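Local coordinates for 5-cytosine DNA methyltransferase (Entamoeba histolytica, PDB 3QV2), which probably transfers a methyl group from S-adenosyl-L-methionine to carbon 5 of cytosine in DNA or tRNA, as a Dnmt2-type methyltransferase, at residues A[110-113]-A[114-118]; A[142-145]-A[146-150]. All coordinates share one frame; numbering follows the deposited sequence.

Contact 1: residues A[110-113]-A[114-118]; sequences HLYR and DILPY
The bond from Leu116 N to Leu111 O, 3.0 Å long and nearly straight at 166°, skips one residue more than an alpha turn and widens the helix into a pi-type turn. Ile115 N, at the widened turn, makes weak bonds to His110 O and Leu111 O. Just before it the ordinary alpha spacing still holds, Asp114 N donating to His110 O at 2.8 Å.

A side-chain bond bridges the same pair: His110 ND1 donates to Asp114 OD2 over 2.7 Å. With CG anti to the backbone N (chi1 174°), the imidazole swings forward along the helix and meets the carboxylate oxygen at its edge, in the ring plane. The carboxylate is turned 63° from the ring and accepts the bond on the anti lone pair of OD2. NE2 donates in turn to the backbone O of Ile67, which fixes the ring's rotation; with both nitrogens donating, the imidazole is probably protonated, as the neighbouring carboxylate would favour. Ile115 CG1 lies over one ring face, offset toward the rim.

This is the C-terminal end of helix 106-115 in the Rossmann-like methyltransferase domain. On its buried side Leu116 CD1 approaches Tyr112 CD1 obliquely at 3.8 Å, and both side chains reach strand 79-82. Pro117, which has no N-H to offer, brings its CD to 3.1 Å from Tyr112 O.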
loop_
_atom_site.group_PDB
_atom_site.type_symbol
_atom_site.label_atom_id
_atom_site.label_comp_id
_atom_site.label_asym_id
_atom_site.label_seq_id
_atom_site.Cartn_x
_atom_site.Cartn_y
_atom_site.Cartn_z
ATOM N N HIS A 110 0.932 14.555 14.594
ATOM C CA HIS A 110 0.577 14.346 15.990
ATOM C C HIS A 110 1.386 13.207 16.599
ATOM O O HIS A 110 1.938 13.339 17.692
ATOM C CB HIS A 110 -0.917 14.046 16.110
ATOM C CG HIS A 110 -1.347 13.666 17.494
ATOM N ND1 HIS A 110 -1.152 14.486 18.584
ATOM C CD2 HIS A 110 -1.961 12.555 17.962
ATOM C CE1 HIS A 110 -1.629 13.896 19.667
ATOM N NE2 HIS A 110 -2.125 12.723 19.316
ATOM N N LEU A 111 1.454 12.089 15.885
ATOM C CA LEU A 111 2.150 10.905 16.377
ATOM C C LEU A 111 3.623 11.167 16.679
ATOM O O LEU A 111 4.154 10.675 17.673
ATOM C CB LEU A 111 2.019 9.748 15.385
ATOM C CG LEU A 111 0.602 9.228 15.138
ATOM C CD1 LEU A 111 0.611 8.074 14.145
ATOM C CD2 LEU A 111 -0.048 8.805 16.447
ATOM N N TYR A 112 4.281 11.941 15.821
ATOM C CA TYR A 112 5.712 12.188 15.972
ATOM C C TYR A 112 6.030 13.410 16.834
ATOM O O TYR A 112 7.035 13.428 17.544
ATOM C CB TYR A 112 6.394 12.282 14.603
ATOM C CG TYR A 112 6.451 10.960 13.870
ATOM C CD1 TYR A 112 7.471 10.051 14.119
ATOM C CD2 TYR A 112 5.481 10.615 12.936
ATOM C CE1 TYR A 112 7.526 8.839 13.457
ATOM C CE2 TYR A 112 5.529 9.403 12.269
ATOM C CZ TYR A 112 6.555 8.519 12.535
ATOM O OH TYR A 112 6.615 7.310 11.878
ATOM N N ARG A 113 5.175 14.426 16.775
ATOM C CA ARG A 113 5.358 15.621 17.596
ATOM C C ARG A 113 4.973 15.363 19.048
ATOM O O ARG A 113 5.730 15.676 19.967
ATOM C CB ARG A 113 4.508 16.779 17.073
ATOM C CG ARG A 113 5.001 17.429 15.793
ATOM C CD ARG A 113 4.008 18.490 15.343
ATOM N NE ARG A 113 4.470 19.241 14.180
ATOM C CZ ARG A 113 3.711 20.092 13.499
ATOM N NH1 ARG A 113 2.451 20.293 13.862
ATOM N NH2 ARG A 113 4.205 20.738 12.452
ATOM N N ASP A 114 3.790 14.791 19.243
ATOM C CA ASP A 114 3.172 14.751 20.561
ATOM C C ASP A 114 3.317 13.420 21.301
ATOM O O ASP A 114 3.200 13.377 22.524
ATOM C CB ASP A 114 1.693 15.129 20.450
ATOM C CG ASP A 114 1.482 16.443 19.723
ATOM O OD1 ASP A 114 2.349 17.333 19.839
ATOM O OD2 ASP A 114 0.452 16.587 19.031
ATOM N N ILE A 115 3.569 12.341 20.568
ATOM C CA ILE A 115 3.625 11.017 21.180
ATOM C C ILE A 115 5.043 10.474 21.340
ATOM O O ILE A 115 5.530 10.299 22.457
ATOM C CB ILE A 115 2.795 9.989 20.386
ATOM C CG1 ILE A 115 1.375 10.509 20.161
ATOM C CG2 ILE A 115 2.780 8.648 21.105
ATOM C CD1 ILE A 115 0.612 10.769 21.440
ATOM N N LEU A 116 5.699 10.215 20.214
ATOM C CA LEU A 116 6.997 9.539 20.201
ATOM C C LEU A 116 8.028 10.086 21.195
ATOM O O LEU A 116 8.645 9.316 21.929
ATOM C CB LEU A 116 7.575 9.519 18.779
ATOM C CG LEU A 116 8.844 8.697 18.541
ATOM C CD1 LEU A 116 8.847 8.105 17.142
ATOM C CD2 LEU A 116 10.092 9.536 18.773
ATOM N N PRO A 117 8.225 11.414 21.220
ATOM C CA PRO A 117 9.281 11.988 22.062
ATOM C C PRO A 117 9.024 11.842 23.559
ATOM O O PRO A 117 9.914 12.151 24.351
ATOM C CB PRO A 117 9.262 13.476 21.684
ATOM C CG PRO A 117 8.566 13.535 20.362
ATOM C CD PRO A 117 7.548 12.447 20.418
ATOM N N TYR A 118 7.837 11.383 23.945
ATOM C CA TYR A 118 7.474 11.339 25.359
ATOM C C TYR A 118 7.227 9.929 25.895
ATOM O O TYR A 118 7.056 9.741 27.098
ATOM C CB TYR A 118 6.269 12.246 25.633
ATOM C CG TYR A 118 6.517 13.693 25.269
ATOM C CD1 TYR A 118 7.226 14.530 26.122
ATOM C CD2 TYR A 118 6.052 14.219 24.073
ATOM C CE1 TYR A 118 7.460 15.853 25.792
ATOM C CE2 TYR A 118 6.279 15.539 23.736
ATOM C CZ TYR A 118 6.984 16.351 24.597
ATOM O OH TYR A 118 7.215 17.666 24.268
HETATM O O HOH W 1 0.605 18.775 16.391
#

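Contact 2: residues A[142-145]-A[146-150]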
loop_
_atom_site.group_PDB
_atom_site.type_symbol
_atom_site.label_atom_id
_atom_site.label_comp_id
_atom_site.label_asym_id
_atom_site.label_seq_id
_atom_site.Cartn_x
_atom_site.Cartn_y
_atom_site.Cartn_z
ATOM N N GLU A 142 10.215 17.281 8.923
ATOM C CA GLU A 142 10.073 17.445 10.364
ATOM C C GLU A 142 10.101 16.094 11.074
ATOM O O GLU A 142 10.750 15.944 12.109
ATOM C CB GLU A 142 8.777 18.193 10.686
ATOM C CG GLU A 142 8.596 18.535 12.155
ATOM C CD GLU A 142 7.358 19.375 12.403
ATOM O OE1 GLU A 142 6.738 19.828 11.417
ATOM O OE2 GLU A 142 7.004 19.582 13.582
ATOM N N ILE A 143 9.396 15.116 10.514
ATOM C CA ILE A 143 9.390 13.767 11.070
ATOM C C ILE A 143 10.805 13.195 11.114
ATOM O O ILE A 143 11.194 12.546 12.086
ATOM C CB ILE A 143 8.469 12.825 10.267
ATOM C CG1 ILE A 143 7.001 13.198 10.487
ATOM C CG2 ILE A 143 8.713 11.378 10.661
ATOM C CD1 ILE A 143 6.031 12.367 9.675
ATOM N N TYR A 144 11.574 13.448 10.059
ATOM C CA TYR A 144 12.957 12.995 9.986
ATOM C C TYR A 144 13.778 13.598 11.119
ATOM O O TYR A 144 14.496 12.888 11.822
ATOM C CB TYR A 144 13.573 13.359 8.632
ATOM C CG TYR A 144 14.992 12.867 8.446
ATOM C CD1 TYR A 144 15.249 11.616 7.899
ATOM C CD2 TYR A 144 16.075 13.654 8.815
ATOM C CE1 TYR A 144 16.543 11.163 7.726
ATOM C CE2 TYR A 144 17.372 13.210 8.646
ATOM C CZ TYR A 144 17.601 11.963 8.102
ATOM O OH TYR A 144 18.890 11.512 7.931
ATOM N N ASN A 145 13.665 14.911 11.293
ATOM C CA ASN A 145 14.360 15.602 12.373
ATOM C C ASN A 145 13.986 15.046 13.744
ATOM O O ASN A 145 14.854 14.806 14.581
ATOM C CB ASN A 145 14.085 17.108 12.321
ATOM C CG ASN A 145 14.806 17.795 11.176
ATOM O OD1 ASN A 145 15.930 17.433 10.828
ATOM N ND2 ASN A 145 14.160 18.793 10.585
ATOM N N ILE A 146 12.691 14.846 13.968
ATOM C CA ILE A 146 12.214 14.297 15.231
ATOM C C ILE A 146 12.826 12.924 15.492
ATOM O O ILE A 146 13.353 12.664 16.574
ATOM C CB ILE A 146 10.680 14.185 15.261
ATOM C CG1 ILE A 146 10.040 15.575 15.253
ATOM C CG2 ILE A 146 10.228 13.404 16.483
ATOM C CD1 ILE A 146 8.528 15.551 15.256
ATOM N N LEU A 147 12.756 12.050 14.493
ATOM C CA LEU A 147 13.328 10.714 14.606
ATOM C C LEU A 147 14.818 10.774 14.929
ATOM O O LEU A 147 15.300 10.055 15.804
ATOM C CB LEU A 147 13.096 9.916 13.320
ATOM C CG LEU A 147 11.652 9.488 13.047
ATOM C CD1 LEU A 147 11.528 8.835 11.681
ATOM C CD2 LEU A 147 11.165 8.550 14.139
ATOM N N ILE A 148 15.544 11.635 14.221
ATOM C CA ILE A 148 16.972 11.807 14.461
ATOM C C ILE A 148 17.240 12.272 15.889
ATOM O O ILE A 148 18.085 11.710 16.586
ATOM C CB ILE A 148 17.595 12.812 13.475
ATOM C CG1 ILE A 148 17.700 12.190 12.082
ATOM C CG2 ILE A 148 18.969 13.248 13.959
ATOM C CD1 ILE A 148 18.537 10.929 12.045
ATOM N N LYS A 149 16.513 13.298 16.316
ATOM C CA LYS A 149 16.670 13.839 17.659
ATOM C C LYS A 149 16.365 12.785 18.720
ATOM O O LYS A 149 16.903 12.830 19.826
ATOM C CB LYS A 149 15.772 15.065 17.851
ATOM C CG LYS A 149 15.820 15.656 19.251
ATOM C CD LYS A 149 14.949 16.895 19.359
ATOM C CE LYS A 149 14.895 17.406 20.791
ATOM N NZ LYS A 149 14.318 16.394 21.722
ATOM N N ASN A 150 15.505 11.831 18.378
ATOM C CA ASN A 150 15.154 10.760 19.307
ATOM C C ASN A 150 15.970 9.483 19.102
ATOM O O ASN A 150 15.525 8.389 19.451
ATOM C CB ASN A 150 13.653 10.462 19.261
ATOM C CG ASN A 150 12.823 11.549 19.919
ATOM O OD1 ASN A 150 12.563 11.504 21.122
ATOM N ND2 ASN A 150 12.408 12.535 19.134
#
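Tyr144 and Ile148, one turn apart on helix 138-149, meet in a CH-pi contact. Ile148 CG1 sits over one face of the phenol ring, 4.1 Å from its centroid and 29° off the normal, displaced toward the CE2 side, where CG1 and Tyr144 CE2 are 3.6 Å apart. The tyrosine's first torsion makes this possible: CG is anti to the backbone N (chi1 -177°), which carries the ring forward along the helix, while Ile148 CG1 lies anti to its own carbonyl carbon and extends back to meet it. The two side chains cross at a slant, and Ile148 CD1 follows the ring toward CZ and OH.

On the next flank Ile143 and Leu147 run side by side and point the same way, Ile143 CG2 touching Leu147 CD1 at 3.9 Å.

Both pairs owe their spacing to a regular alpha-helical backbone. Four successive amides, those of Ile146, Leu147, Ile148 and Lys149, bond to the carbonyls of Glu142, Ile143, Tyr144 and Asn145, all close to straight. The helix then stops at Asn150, whose side chain folds back on the last turn: ND2 donates to Ile146 O at 2.7 Å. The N-H points straight at the oxygen (168°), but ND2 lies above the carbonyl plane, away from the lone-pair directions. Asn150 N donates to the same oxygen at 2.9 Å, so Ile146 O accepts two bonds from one residue.

Farther out, Tyr144, Leu147 and Ile148 all rest on Ile154 of strand 153-159, at the edge of the central sheet, whereas Ile143, Ile146 and Leu147 pack on Tyr112 of the neighbouring helix 106-115.

Contacts 1 and 2 are the C-terminal ends of two neighbouring helices, 106-115 and 138-149; the centres of the two contacts are about 10 Å apart. A salt bridge, Arg113 NE to Glu142 OE2 at 2.6 Å, joins them on one side. Between the helices Ile146 CG2 comes within 3.4 Å of Tyr112 O, and at the far end Leu116 CD2 packs 3.6 Å from Asn150 CG. Contact 1 is the closer to the cofactor site: the side chain of Leu111 lies about 8 Å from bound S-adenosyl-L-homocysteine and about 5 Å from that of Leu64, a binding residue. Contact 2 stands farther back, with the side chain of Ile143 about 13 Å from the ligand.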